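Local atomic coordinates of outer surface protein (Bacillus cereus ATCC 14579, PDB entry 1X7F), a protein that is of unknown function but probably hydrolyses 6-phospho-N-acetylmuramic acid glycosides in cell-wall sugar recycling. Residues Ile58-Leu63 with Ala74-Ile79; Glu78-Ala83 with Met88-Asp93; Phe111-Gly116 with Tyr139-Glu144. One frame throughout, in Å; residues are numbered along the deposited sequence.

Contact 1. Residues Ile58-Leu63 with Ala74-Ile79; sequences IFTCLL and AEFKEI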
ATOM      1  N   ILE A  58       0.734  -6.674 -13.222  1.00 36.42           N
ATOM      2  CA  ILE A  58       1.634  -5.844 -14.019  1.00 36.97           C
ATOM      3  C   ILE A  58       0.902  -4.641 -14.641  1.00 38.10           C
ATOM      4  O   ILE A  58      -0.184  -4.791 -15.215  1.00 38.03           O
ATOM      5  CB  ILE A  58       2.325  -6.681 -15.139  1.00 37.71           C
ATOM      6  CG1 ILE A  58       3.222  -7.771 -14.542  1.00 36.43           C
ATOM      7  CG2 ILE A  58       3.150  -5.771 -16.062  1.00 36.77           C
ATOM      8  CD1 ILE A  58       3.944  -8.595 -15.582  1.00 35.63           C
ATOM      9  N   PHE A  59       1.503  -3.460 -14.515  1.00 38.26           N
ATOM     10  CA  PHE A  59       1.093  -2.288 -15.285  1.00 39.07           C
ATOM     11  C   PHE A  59       2.080  -2.073 -16.428  1.00 39.74           C
ATOM     12  O   PHE A  59       3.272  -1.923 -16.218  1.00 39.34           O
ATOM     13  CB  PHE A  59       1.001  -1.038 -14.406  1.00 38.30           C
ATOM     14  CG  PHE A  59       0.757   0.235 -15.191  1.00 39.52           C
ATOM     15  CD1 PHE A  59      -0.496   0.492 -15.760  1.00 39.90           C
ATOM     16  CD2 PHE A  59       1.789   1.164 -15.386  1.00 38.85           C
ATOM     17  CE1 PHE A  59      -0.726   1.670 -16.502  1.00 41.71           C
ATOM     18  CE2 PHE A  59       1.579   2.342 -16.127  1.00 39.62           C
ATOM     19  CZ  PHE A  59       0.314   2.598 -16.688  1.00 40.01           C
ATOM     20  N   THR A  60       1.595  -2.091 -17.654  1.00 42.43           N
ATOM     21  CA  THR A  60       2.510  -1.896 -18.774  1.00 45.20           C
ATOM     22  C   THR A  60       2.069  -0.777 -19.696  1.00 45.56           C
ATOM     23  O   THR A  60       0.876  -0.543 -19.901  1.00 45.33           O
ATOM     24  CB  THR A  60       2.808  -3.204 -19.533  1.00 45.64           C
ATOM     25  OG1 THR A  60       3.518  -2.888 -20.735  1.00 48.29           O
ATOM     26  CG2 THR A  60       1.531  -3.866 -20.042  1.00 47.51           C
ATOM     27  N   CYS A  61       3.070  -0.101 -20.243  1.00 46.75           N
ATOM     28  CA  CYS A  61       2.894   1.161 -20.922  1.00 47.11           C
ATOM     29  C   CYS A  61       3.439   1.127 -22.351  1.00 47.39           C
ATOM     30  O   CYS A  61       4.634   0.896 -22.567  1.00 47.05           O
ATOM     31  CB  CYS A  61       3.619   2.226 -20.117  1.00 47.35           C
ATOM     32  SG  CYS A  61       3.087   3.894 -20.437  1.00 47.73           S
ATOM     33  N   LEU A  62       2.555   1.353 -23.319  1.00 47.93           N
ATOM     34  CA  LEU A  62       2.953   1.435 -24.719  1.00 49.02           C
ATOM     35  C   LEU A  62       2.898   2.892 -25.158  1.00 49.00           C
ATOM     36  O   LEU A  62       1.822   3.439 -25.413  1.00 49.01           O
ATOM     37  CB  LEU A  62       2.073   0.531 -25.598  1.00 48.77           C
ATOM     38  CG  LEU A  62       2.265   0.479 -27.124  1.00 49.61           C
ATOM     39  CD1 LEU A  62       3.717   0.199 -27.570  1.00 50.30           C
ATOM     40  CD2 LEU A  62       1.308  -0.546 -27.736  1.00 49.69           C
ATOM     41  N   LEU A  63       4.072   3.513 -25.224  1.00 49.27           N
ATOM     42  CA  LEU A  63       4.191   4.941 -25.494  1.00 50.05           C
ATOM     43  C   LEU A  63       4.313   5.259 -26.981  1.00 50.39           C
ATOM     44  O   LEU A  63       3.706   6.214 -27.457  1.00 50.73           O
ATOM     45  CB  LEU A  63       5.380   5.524 -24.725  1.00 50.14           C
ATOM     46  CG  LEU A  63       5.302   5.344 -23.205  1.00 50.60           C
ATOM     47  CD1 LEU A  63       6.640   4.930 -22.596  1.00 49.73           C
ATOM     48  CD2 LEU A  63       4.757   6.595 -22.564  1.00 50.43           C
ATOM     49  N   ALA A  74       5.118  -8.770 -31.317  1.00 50.11           N
ATOM     50  CA  ALA A  74       5.632 -10.089 -30.913  1.00 50.02           C
ATOM     51  C   ALA A  74       6.424 -10.080 -29.599  1.00 50.05           C
ATOM     52  O   ALA A  74       6.372 -11.045 -28.829  1.00 49.90           O
ATOM     53  CB  ALA A  74       6.467 -10.707 -32.032  1.00 50.12           C
ATOM     54  N   GLU A  75       7.154  -8.993 -29.351  1.00 49.80           N
ATOM     55  CA  GLU A  75       7.954  -8.862 -28.133  1.00 49.67           C
ATOM     56  C   GLU A  75       7.104  -8.506 -26.919  1.00 49.46           C
ATOM     57  O   GLU A  75       7.333  -9.036 -25.832  1.00 49.49           O
ATOM     58  CB  GLU A  75       9.094  -7.864 -28.320  1.00 49.74           C
ATOM     59  CG  GLU A  75      10.305  -8.465 -29.014  1.00 50.01           C
ATOM     60  CD  GLU A  75      11.511  -7.546 -29.009  1.00 50.40           C
ATOM     61  OE1 GLU A  75      11.662  -6.741 -28.052  1.00 49.54           O
ATOM     62  OE2 GLU A  75      12.312  -7.638 -29.967  1.00 48.28           O
ATOM     63  N   PHE A  76       6.134  -7.607 -27.106  1.00 49.23           N
ATOM     64  CA  PHE A  76       5.085  -7.377 -26.108  1.00 48.74           C
ATOM     65  C   PHE A  76       4.349  -8.692 -25.836  1.00 48.22           C
ATOM     66  O   PHE A  76       3.980  -8.977 -24.705  1.00 48.25           O
ATOM     67  CB  PHE A  76       4.093  -6.306 -26.580  1.00 48.80           C
ATOM     68  CG  PHE A  76       4.354  -4.933 -26.015  1.00 49.73           C
ATOM     69  CD1 PHE A  76       3.863  -4.574 -24.758  1.00 51.07           C
ATOM     70  CD2 PHE A  76       5.069  -3.988 -26.747  1.00 50.37           C
ATOM     71  CE1 PHE A  76       4.096  -3.298 -24.231  1.00 51.64           C
ATOM     72  CE2 PHE A  76       5.311  -2.713 -26.230  1.00 50.81           C
ATOM     73  CZ  PHE A  76       4.819  -2.365 -24.970  1.00 50.71           C
ATOM     74  N   LYS A  77       4.163  -9.489 -26.886  1.00 47.22           N
ATOM     75  CA  LYS A  77       3.524 -10.800 -26.793  1.00 46.79           C
ATOM     76  C   LYS A  77       4.359 -11.813 -26.000  1.00 46.01           C
ATOM     77  O   LYS A  77       3.800 -12.632 -25.242  1.00 45.48           O
ATOM     78  CB  LYS A  77       3.251 -11.349 -28.194  1.00 46.30           C
ATOM     79  CG  LYS A  77       2.055 -12.266 -28.295  1.00 47.08           C
ATOM     80  CD  LYS A  77       1.975 -12.858 -29.693  1.00 48.79           C
ATOM     81  CE  LYS A  77       0.539 -12.959 -30.175  1.00 50.83           C
ATOM     82  NZ  LYS A  77      -0.071 -11.605 -30.359  1.00 51.69           N
ATOM     83  N   GLU A  78       5.685 -11.764 -26.193  1.00 45.36           N
ATOM     84  CA  GLU A  78       6.599 -12.628 -25.450  1.00 44.99           C
ATOM     85  C   GLU A  78       6.617 -12.250 -23.969  1.00 44.71           C
ATOM     86  O   GLU A  78       6.404 -13.101 -23.099  1.00 44.76           O
ATOM     87  CB  GLU A  78       8.013 -12.565 -26.038  1.00 45.00           C
ATOM     88  CG  GLU A  78       9.027 -13.435 -25.303  1.00 45.36           C
ATOM     89  CD  GLU A  78      10.294 -13.708 -26.112  1.00 45.65           C
ATOM     90  OE1 GLU A  78      10.561 -12.986 -27.100  1.00 44.87           O
ATOM     91  OE2 GLU A  78      11.031 -14.656 -25.749  1.00 47.00           O
ATOM     92  N   ILE A  79       6.865 -10.969 -23.699  1.00 43.77           N
ATOM     93  CA  ILE A  79       6.866 -10.441 -22.342  1.00 43.37           C
ATOM     94  C   ILE A  79       5.563 -10.787 -21.613  1.00 43.13           C
ATOM     95  O   ILE A  79       5.606 -11.299 -20.492  1.00 42.77           O
ATOM     96  CB  ILE A  79       7.131  -8.907 -22.332  1.00 42.88           C
ATOM     97  CG1 ILE A  79       8.543  -8.596 -22.839  1.00 42.38           C
ATOM     98  CG2 ILE A  79       6.968  -8.350 -20.935  1.00 42.27           C
ATOM     99  CD1 ILE A  79       8.738  -7.166 -23.310  1.00 40.77           C
TER
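Phe76 on helix 74-85 packs against Thr60, Cys61 and Leu62 in a helix-on-strand contact of the N-terminal domain, whose eight parallel strands follow the order of a (beta/alpha)8 barrel. Strand 55-62 and helix 74-85 are successive elements of that barrel, and their short segments run nearly antiparallel, at 174°, with axes 11.9 Å apart. Phe76 bridges much of this separation. Its chi1 of -99° lies well off a staggered value and carries the ring out to the strand, where three residues line its far end.

Thr60 OG1 comes to the ring edge, close to the ring plane, 3.6 Å from Phe76 CE1. The carbonyl of Cys61 also meets the edge, more loosely, with its O 4.1 Å from Phe76 CZ. Leu62 approaches obliquely: its CD1 lies 3.6 Å from Phe76 CE2, and its CB is 4.0 Å from Phe76 CZ. With Leu62 CG anti to the backbone N (chi1 178°), the leucine branch extends beside the aromatic ring. Thr60 and Leu62 face the helix layer, whereas the alternate residue Phe59 makes an edge-to-face ring contact with Phe203 on the other face of the strand. Further along the helix, Ile79 packs on Leu33 and Ile47.

The chemistry is mixed. The leucine supplies apolar contact, while Thr60 OG1 and, more distantly, Cys61 O lie near the C-H rim of the ring, probably a weakly favourable match. With no hydrogen bond between the segments, dispersion and shape probably do most of the work of holding the helix start to the strand end.

Contact 2. Residues Glu78-Ala83 with Met88-Asp93; sequences EIINHA and MEVILD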
ATOM      1  N   GLU A  78       5.685 -11.764 -26.193  1.00 45.36           N
ATOM      2  CA  GLU A  78       6.599 -12.628 -25.450  1.00 44.99           C
ATOM      3  C   GLU A  78       6.617 -12.250 -23.969  1.00 44.71           C
ATOM      4  O   GLU A  78       6.404 -13.101 -23.099  1.00 44.76           O
ATOM      5  CB  GLU A  78       8.013 -12.565 -26.038  1.00 45.00           C
ATOM      6  CG  GLU A  78       9.027 -13.435 -25.303  1.00 45.36           C
ATOM      7  CD  GLU A  78      10.294 -13.708 -26.112  1.00 45.65           C
ATOM      8  OE1 GLU A  78      10.561 -12.986 -27.100  1.00 44.87           O
ATOM      9  OE2 GLU A  78      11.031 -14.656 -25.749  1.00 47.00           O
ATOM     10  N   ILE A  79       6.865 -10.969 -23.699  1.00 43.77           N
ATOM     11  CA  ILE A  79       6.866 -10.441 -22.342  1.00 43.37           C
ATOM     12  C   ILE A  79       5.563 -10.787 -21.613  1.00 43.13           C
ATOM     13  O   ILE A  79       5.606 -11.299 -20.492  1.00 42.77           O
ATOM     14  CB  ILE A  79       7.131  -8.907 -22.332  1.00 42.88           C
ATOM     15  CG1 ILE A  79       8.543  -8.596 -22.839  1.00 42.38           C
ATOM     16  CG2 ILE A  79       6.968  -8.350 -20.935  1.00 42.27           C
ATOM     17  CD1 ILE A  79       8.738  -7.166 -23.310  1.00 40.77           C
ATOM     18  N   ILE A  80       4.423 -10.525 -22.259  1.00 42.75           N
ATOM     19  CA  ILE A  80       3.101 -10.775 -21.662  1.00 42.65           C
ATOM     20  C   ILE A  80       2.847 -12.269 -21.416  1.00 42.66           C
ATOM     21  O   ILE A  80       2.221 -12.645 -20.415  1.00 42.98           O
ATOM     22  CB  ILE A  80       1.962 -10.134 -22.508  1.00 42.42           C
ATOM     23  CG1 ILE A  80       1.990  -8.608 -22.373  1.00 42.27           C
ATOM     24  CG2 ILE A  80       0.600 -10.660 -22.075  1.00 42.49           C
ATOM     25  CD1 ILE A  80       1.133  -7.856 -23.386  1.00 41.81           C
ATOM     26  N   ASN A  81       3.349 -13.108 -22.318  1.00 41.82           N
ATOM     27  CA  ASN A  81       3.241 -14.560 -22.170  1.00 41.93           C
ATOM     28  C   ASN A  81       4.058 -15.050 -20.973  1.00 41.06           C
ATOM     29  O   ASN A  81       3.622 -15.921 -20.218  1.00 40.18           O
ATOM     30  CB  ASN A  81       3.700 -15.268 -23.445  1.00 41.54           C
ATOM     31  CG  ASN A  81       2.721 -16.321 -23.915  1.00 43.69           C
ATOM     32  OD1 ASN A  81       2.357 -17.241 -23.174  1.00 45.14           O
ATOM     33  ND2 ASN A  81       2.302 -16.205 -25.172  1.00 45.33           N
ATOM     34  N   HIS A  82       5.248 -14.479 -20.816  1.00 40.33           N
ATOM     35  CA  HIS A  82       6.091 -14.778 -19.677  1.00 40.31           C
ATOM     36  C   HIS A  82       5.372 -14.355 -18.392  1.00 40.03           C
ATOM     37  O   HIS A  82       5.376 -15.092 -17.407  1.00 40.05           O
ATOM     38  CB  HIS A  82       7.437 -14.075 -19.823  1.00 40.29           C
ATOM     39  CG  HIS A  82       8.454 -14.508 -18.818  1.00 41.25           C
ATOM     40  ND1 HIS A  82       8.794 -13.737 -17.723  1.00 41.23           N
ATOM     41  CD2 HIS A  82       9.203 -15.633 -18.737  1.00 40.16           C
ATOM     42  CE1 HIS A  82       9.710 -14.370 -17.014  1.00 41.69           C
ATOM     43  NE2 HIS A  82       9.978 -15.521 -17.610  1.00 41.41           N
ATOM     44  N   ALA A  83       4.725 -13.189 -18.433  1.00 39.58           N
ATOM     45  CA  ALA A  83       3.890 -12.700 -17.335  1.00 39.37           C
ATOM     46  C   ALA A  83       2.739 -13.646 -16.990  1.00 39.50           C
ATOM     47  O   ALA A  83       2.502 -13.927 -15.816  1.00 39.38           O
ATOM     48  CB  ALA A  83       3.357 -11.327 -17.654  1.00 38.77           C
ATOM     49  N   MET A  88       0.518 -13.545 -13.578  1.00 41.47           N
ATOM     50  CA  MET A  88       0.449 -12.102 -13.364  1.00 41.35           C
ATOM     51  C   MET A  88      -0.610 -11.457 -14.240  1.00 40.76           C
ATOM     52  O   MET A  88      -0.644 -11.669 -15.450  1.00 40.98           O
ATOM     53  CB  MET A  88       1.807 -11.442 -13.609  1.00 41.51           C
ATOM     54  CG  MET A  88       2.930 -12.024 -12.789  1.00 39.47           C
ATOM     55  SD  MET A  88       3.973 -10.725 -12.154  1.00 44.49           S
ATOM     56  CE  MET A  88       5.431 -11.670 -11.787  1.00 45.34           C
ATOM     57  N   GLU A  89      -1.475 -10.674 -13.610  1.00 40.18           N
ATOM     58  CA  GLU A  89      -2.539  -9.953 -14.288  1.00 40.58           C
ATOM     59  C   GLU A  89      -1.944  -8.749 -15.028  1.00 39.62           C
ATOM     60  O   GLU A  89      -1.302  -7.912 -14.418  1.00 38.86           O
ATOM     61  CB  GLU A  89      -3.550  -9.480 -13.243  1.00 40.23           C
ATOM     62  CG  GLU A  89      -4.857  -8.928 -13.790  1.00 43.07           C
ATOM     63  CD  GLU A  89      -5.644  -8.158 -12.742  1.00 42.73           C
ATOM     64  OE1 GLU A  89      -5.100  -7.931 -11.640  1.00 44.69           O
ATOM     65  OE2 GLU A  89      -6.808  -7.780 -13.011  1.00 45.96           O
ATOM     66  N   VAL A  90      -2.167  -8.666 -16.341  1.00 39.59           N
ATOM     67  CA  VAL A  90      -1.545  -7.617 -17.162  1.00 38.46           C
ATOM     68  C   VAL A  90      -2.542  -6.524 -17.572  1.00 38.33           C
ATOM     69  O   VAL A  90      -3.517  -6.791 -18.279  1.00 37.93           O
ATOM     70  CB  VAL A  90      -0.814  -8.216 -18.406  1.00 38.49           C
ATOM     71  CG1 VAL A  90      -0.280  -7.115 -19.318  1.00 38.40           C
ATOM     72  CG2 VAL A  90       0.323  -9.143 -17.978  1.00 36.51           C
ATOM     73  N   ILE A  91      -2.290  -5.299 -17.113  1.00 38.13           N
ATOM     74  CA  ILE A  91      -3.078  -4.138 -17.534  1.00 38.53           C
ATOM     75  C   ILE A  91      -2.251  -3.250 -18.475  1.00 39.84           C
ATOM     76  O   ILE A  91      -1.176  -2.764 -18.102  1.00 38.24           O
ATOM     77  CB  ILE A  91      -3.632  -3.338 -16.317  1.00 37.97           C
ATOM     78  CG1 ILE A  91      -4.454  -4.240 -15.371  1.00 37.09           C
ATOM     79  CG2 ILE A  91      -4.453  -2.130 -16.777  1.00 37.36           C
ATOM     80  CD1 ILE A  91      -5.666  -4.959 -16.028  1.00 35.09           C
ATOM     81  N   LEU A  92      -2.758  -3.077 -19.699  1.00 41.14           N
ATOM     82  CA  LEU A  92      -2.121  -2.240 -20.726  1.00 43.96           C
ATOM     83  C   LEU A  92      -2.621  -0.800 -20.741  1.00 45.32           C
ATOM     84  O   LEU A  92      -3.822  -0.546 -20.801  1.00 44.75           O
ATOM     85  CB  LEU A  92      -2.319  -2.835 -22.124  1.00 43.90           C
ATOM     86  CG  LEU A  92      -1.139  -3.495 -22.846  1.00 45.75           C
ATOM     87  CD1 LEU A  92      -1.634  -4.171 -24.120  1.00 46.34           C
ATOM     88  CD2 LEU A  92      -0.035  -2.488 -23.182  1.00 46.96           C
ATOM     89  N   ASP A  93      -1.680   0.136 -20.683  1.00 47.92           N
ATOM     90  CA  ASP A  93      -1.969   1.534 -20.985  1.00 51.05           C
ATOM     91  C   ASP A  93      -1.345   1.899 -22.334  1.00 52.07           C
ATOM     92  O   ASP A  93      -0.121   1.982 -22.471  1.00 52.53           O
ATOM     93  CB  ASP A  93      -1.461   2.459 -19.879  1.00 51.21           C
ATOM     94  CG  ASP A  93      -2.194   3.784 -19.844  1.00 53.23           C
ATOM     95  OD1 ASP A  93      -2.747   4.196 -20.895  1.00 55.58           O
ATOM     96  OD2 ASP A  93      -2.269   4.481 -18.806  1.00 55.71           O
TER
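Val90 divides its two methyls between Ala83 and Ile80 because CG1 stands anti to the backbone N (chi1 175°) while CG2 is anti to the carbonyl carbon. CG2 thus meets Ala83 CB at 3.8 Å, and CG1 reaches Ile80 CG1 at 4.1 Å. On the isoleucine, CG1 is in turn anti to its own carbonyl carbon, which brings that branch across to the valine; the two side chains approach at a slant. The three residues are buried and form part of the layer between helix 74-85 and strand 89-94, consecutive elements of the barrel.

At the other end of the contact the backbone changes direction. Met88 N donates a hydrogen bond to Ala83 O, 3.0 Å away, across four residues, the first two of them still helical. The bond is bent, with an N-H...O angle of 147°, and the donor is tilted 34° out of the carbonyl plane. The methionine side chain begins against the same carbonyl: Met88 CB lies 3.4 Å from Ala83 O and 4.3 Å from Ala83 CB. Met88 CG also stays close to Ala83 O, at 3.6 Å; the rest of the chain, bent at chi2, leads away from the helix segment, and Met88 also packs on Ala51 of helix 40-51.

Neighbouring elements enclose the contact. Ala83 touches Ile58 on strand 55-62, Ile80 touches Leu115 on helix 110-115, and Val90 N is hydrogen-bonded to Asp118 OD2. Glu89, turned from the helix, forms salt bridges with Lys28 and Arg199.

Apolar packing thus seats the helix on the strand, while one backbone bond near the helix end gives the carbonyl of buried Ala83 a partner and helps to define the short return into the sheet.

Contact 3. Residues Phe111-Gly116 with Tyr139-Glu144; sequences FFAELG and YGLKIE
At the Schellman-capped end of helix 110-115, Ala113 and Phe112 pack on Tyr139 and Leu141, in the loop that leads into strand 142-146 of the barrel. Gly116, with positive phi, is the C-prime residue of the cap, and the motif pairs Ala117 N with Phe112 O and, weakly, Gly116 N with Ala113 O.

The methyl of Ala113 is the central piece. Its CB lies 3.8 Å from Tyr139 CB and 3.9 Å from Tyr139 CG, meeting the root of the aromatic side chain at an oblique approach. Tyr139 CG is anti to the carbonyl carbon (chi1 -48°), and the ring runs alongside the helix, toward its N-terminal end. Leu141 works on the buried side: its CD1 comes within 4.3 Å of Ala113 CB and 4.4 Å of Phe112 CB. The phenylalanine ring itself leads away, onto Leu92, Val94 and Ile120 of the sheet.

The side chain of Asn137 brackets the loop, accepting a hydrogen bond from Tyr139 N through OD1 and donating one through ND2 to Leu141 O. Both residues that touch the helix are thereby tied to one amide.

The side-chain contact is apolar, a small methyl set against the root of an exposed tyrosine and the tip of a buried leucine branch. The two segments share no hydrogen bond; the polar links described here lie within the loop and within the helix end.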
ATOM      1  N   PHE A 111      -7.088  -6.374 -30.488  1.00 45.54           N
ATOM      2  CA  PHE A 111      -5.630  -6.203 -30.479  1.00 45.51           C
ATOM      3  C   PHE A 111      -5.017  -6.383 -29.076  1.00 45.70           C
ATOM      4  O   PHE A 111      -3.931  -6.955 -28.942  1.00 45.71           O
ATOM      5  CB  PHE A 111      -5.226  -4.847 -31.078  1.00 45.59           C
ATOM      6  CG  PHE A 111      -3.741  -4.562 -30.991  1.00 45.39           C
ATOM      7  CD1 PHE A 111      -2.851  -5.143 -31.897  1.00 45.57           C
ATOM      8  CD2 PHE A 111      -3.232  -3.723 -29.993  1.00 46.34           C
ATOM      9  CE1 PHE A 111      -1.478  -4.893 -31.815  1.00 45.43           C
ATOM     10  CE2 PHE A 111      -1.860  -3.467 -29.900  1.00 47.08           C
ATOM     11  CZ  PHE A 111      -0.982  -4.053 -30.819  1.00 45.62           C
ATOM     12  N   PHE A 112      -5.711  -5.893 -28.045  1.00 45.39           N
ATOM     13  CA  PHE A 112      -5.256  -6.054 -26.662  1.00 45.90           C
ATOM     14  C   PHE A 112      -5.406  -7.503 -26.191  1.00 45.91           C
ATOM     15  O   PHE A 112      -4.576  -8.006 -25.428  1.00 45.60           O
ATOM     16  CB  PHE A 112      -5.998  -5.093 -25.719  1.00 46.13           C
ATOM     17  CG  PHE A 112      -6.046  -3.666 -26.224  1.00 47.08           C
ATOM     18  CD1 PHE A 112      -4.881  -2.899 -26.317  1.00 47.88           C
ATOM     19  CD2 PHE A 112      -7.258  -3.087 -26.611  1.00 48.02           C
ATOM     20  CE1 PHE A 112      -4.923  -1.579 -26.793  1.00 48.55           C
ATOM     21  CE2 PHE A 112      -7.310  -1.765 -27.087  1.00 48.37           C
ATOM     22  CZ  PHE A 112      -6.141  -1.011 -27.178  1.00 47.84           C
ATOM     23  N   ALA A 113      -6.459  -8.169 -26.671  1.00 46.19           N
ATOM     24  CA  ALA A 113      -6.690  -9.592 -26.403  1.00 46.15           C
ATOM     25  C   ALA A 113      -5.590 -10.464 -27.011  1.00 46.09           C
ATOM     26  O   ALA A 113      -5.067 -11.363 -26.342  1.00 46.28           O
ATOM     27  CB  ALA A 113      -8.061 -10.021 -26.924  1.00 45.83           C
ATOM     28  N   GLU A 114      -5.236 -10.176 -28.268  1.00 45.52           N
ATOM     29  CA  GLU A 114      -4.207 -10.925 -28.997  1.00 45.39           C
ATOM     30  C   GLU A 114      -2.829 -10.858 -28.335  1.00 44.86           C
ATOM     31  O   GLU A 114      -2.055 -11.815 -28.413  1.00 44.94           O
ATOM     32  CB  GLU A 114      -4.115 -10.461 -30.460  1.00 45.27           C
ATOM     33  CG  GLU A 114      -5.396 -10.605 -31.279  1.00 47.16           C
ATOM     34  CD  GLU A 114      -5.801 -12.055 -31.542  1.00 48.53           C
ATOM     35  OE1 GLU A 114      -6.093 -12.802 -30.571  1.00 49.52           O
ATOM     36  OE2 GLU A 114      -5.849 -12.442 -32.729  1.00 49.19           O
ATOM     37  N   LEU A 115      -2.528  -9.727 -27.696  1.00 44.38           N
ATOM     38  CA  LEU A 115      -1.294  -9.587 -26.918  1.00 44.48           C
ATOM     39  C   LEU A 115      -1.280 -10.492 -25.694  1.00 44.03           C
ATOM     40  O   LEU A 115      -0.230 -11.006 -25.308  1.00 44.05           O
ATOM     41  CB  LEU A 115      -1.079  -8.139 -26.466  1.00 44.15           C
ATOM     42  CG  LEU A 115      -0.613  -7.087 -27.471  1.00 44.29           C
ATOM     43  CD1 LEU A 115       0.085  -5.975 -26.715  1.00 41.88           C
ATOM     44  CD2 LEU A 115       0.309  -7.673 -28.547  1.00 42.87           C
ATOM     45  N   GLY A 116      -2.453 -10.678 -25.092  1.00 43.80           N
ATOM     46  CA  GLY A 116      -2.597 -11.492 -23.882  1.00 43.45           C
ATOM     47  C   GLY A 116      -2.811 -10.642 -22.643  1.00 42.92           C
ATOM     48  O   GLY A 116      -2.661 -11.117 -21.511  1.00 43.19           O
ATOM     49  N   TYR A 139     -14.026 -10.234 -25.215  1.00 37.37           N
ATOM     50  CA  TYR A 139     -12.696 -10.822 -25.023  1.00 37.30           C
ATOM     51  C   TYR A 139     -12.356 -11.031 -23.555  1.00 37.23           C
ATOM     52  O   TYR A 139     -11.253 -11.471 -23.226  1.00 37.37           O
ATOM     53  CB  TYR A 139     -11.618  -9.983 -25.724  1.00 37.46           C
ATOM     54  CG  TYR A 139     -11.971  -9.611 -27.151  1.00 37.98           C
ATOM     55  CD1 TYR A 139     -12.329  -8.303 -27.477  1.00 38.02           C
ATOM     56  CD2 TYR A 139     -11.964 -10.568 -28.170  1.00 37.64           C
ATOM     57  CE1 TYR A 139     -12.666  -7.954 -28.782  1.00 38.56           C
ATOM     58  CE2 TYR A 139     -12.299 -10.227 -29.478  1.00 37.98           C
ATOM     59  CZ  TYR A 139     -12.650  -8.918 -29.775  1.00 37.86           C
ATOM     60  OH  TYR A 139     -12.982  -8.567 -31.062  1.00 38.94           O
ATOM     61  N   GLY A 140     -13.314 -10.717 -22.682  1.00 37.25           N
ATOM     62  CA  GLY A 140     -13.149 -10.851 -21.235  1.00 37.04           C
ATOM     63  C   GLY A 140     -12.134  -9.887 -20.662  1.00 37.15           C
ATOM     64  O   GLY A 140     -11.464 -10.191 -19.669  1.00 37.67           O
ATOM     65  N   LEU A 141     -12.020  -8.717 -21.285  1.00 36.80           N
ATOM     66  CA  LEU A 141     -11.046  -7.715 -20.863  1.00 36.42           C
ATOM     67  C   LEU A 141     -11.592  -6.823 -19.752  1.00 35.94           C
ATOM     68  O   LEU A 141     -12.757  -6.425 -19.778  1.00 35.91           O
ATOM     69  CB  LEU A 141     -10.598  -6.879 -22.065  1.00 36.67           C
ATOM     70  CG  LEU A 141      -9.706  -7.591 -23.091  1.00 37.09           C
ATOM     71  CD1 LEU A 141      -9.756  -6.902 -24.447  1.00 36.06           C
ATOM     72  CD2 LEU A 141      -8.268  -7.679 -22.583  1.00 37.98           C
ATOM     73  N   LYS A 142     -10.747  -6.540 -18.764  1.00 35.81           N
ATOM     74  CA  LYS A 142     -11.076  -5.598 -17.697  1.00 35.89           C
ATOM     75  C   LYS A 142     -10.933  -4.170 -18.213  1.00 35.59           C
ATOM     76  O   LYS A 142     -10.010  -3.874 -18.973  1.00 35.48           O
ATOM     77  CB  LYS A 142     -10.150  -5.791 -16.490  1.00 35.90           C
ATOM     78  CG  LYS A 142     -10.341  -7.082 -15.711  1.00 37.53           C
ATOM     79  CD  LYS A 142     -11.560  -7.031 -14.792  1.00 38.76           C
ATOM     80  CE  LYS A 142     -11.936  -8.415 -14.291  1.00 38.99           C
ATOM     81  NZ  LYS A 142     -12.223  -9.344 -15.417  1.00 39.92           N
ATOM     82  N   ILE A 143     -11.847  -3.290 -17.813  1.00 35.13           N
ATOM     83  CA  ILE A 143     -11.723  -1.870 -18.135  1.00 34.26           C
ATOM     84  C   ILE A 143     -11.275  -1.128 -16.884  1.00 34.39           C
ATOM     85  O   ILE A 143     -12.056  -0.958 -15.947  1.00 33.97           O
ATOM     86  CB  ILE A 143     -13.053  -1.270 -18.691  1.00 34.26           C
ATOM     87  CG1 ILE A 143     -13.675  -2.143 -19.810  1.00 32.65           C
ATOM     88  CG2 ILE A 143     -12.844   0.184 -19.135  1.00 33.88           C
ATOM     89  CD1 ILE A 143     -12.791  -2.401 -21.028  1.00 30.56           C
ATOM     90  N   GLU A 144     -10.010  -0.709 -16.873  1.00 34.35           N
ATOM     91  CA  GLU A 144      -9.457   0.055 -15.754  1.00 34.97           C
ATOM     92  C   GLU A 144      -9.720   1.555 -15.897  1.00 34.48           C
ATOM     93  O   GLU A 144      -9.357   2.172 -16.897  1.00 34.90           O
ATOM     94  CB  GLU A 144      -7.963  -0.211 -15.572  1.00 34.87           C
ATOM     95  CG  GLU A 144      -7.390   0.480 -14.341  1.00 37.34           C
ATOM     96  CD  GLU A 144      -6.052  -0.079 -13.925  1.00 41.51           C
ATOM     97  OE1 GLU A 144      -6.020  -0.942 -13.031  1.00 45.51           O
ATOM     98  OE2 GLU A 144      -5.026   0.341 -14.483  1.00 45.53           O
TER

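From the N terminus, contact 1 closes the loop between strand 55-62 and helix 74-85, a connection largely unmodelled. Contact 2 opens on the same helix, sharing Glu78 and Ile79, and closes the short turn into strand 89-94. These two complete a beta-alpha-beta unit whose strands are sheet neighbours: Ile58 N pairs with Glu89 O, and Ile58 CD1 packs on Ala83 CB. Contact 3 follows in series, spanning strand 119-122 and helix 129-134 to join helix 110-115 to the entry of strand 142-146. None of the three crosses another. Helices 74-85 and 110-115 meet laterally through Lys77 NZ and Glu114 O, linking contacts 1 and 3, and Ile80 of contact 2 packs on the Gly116 carbonyl of contact 3.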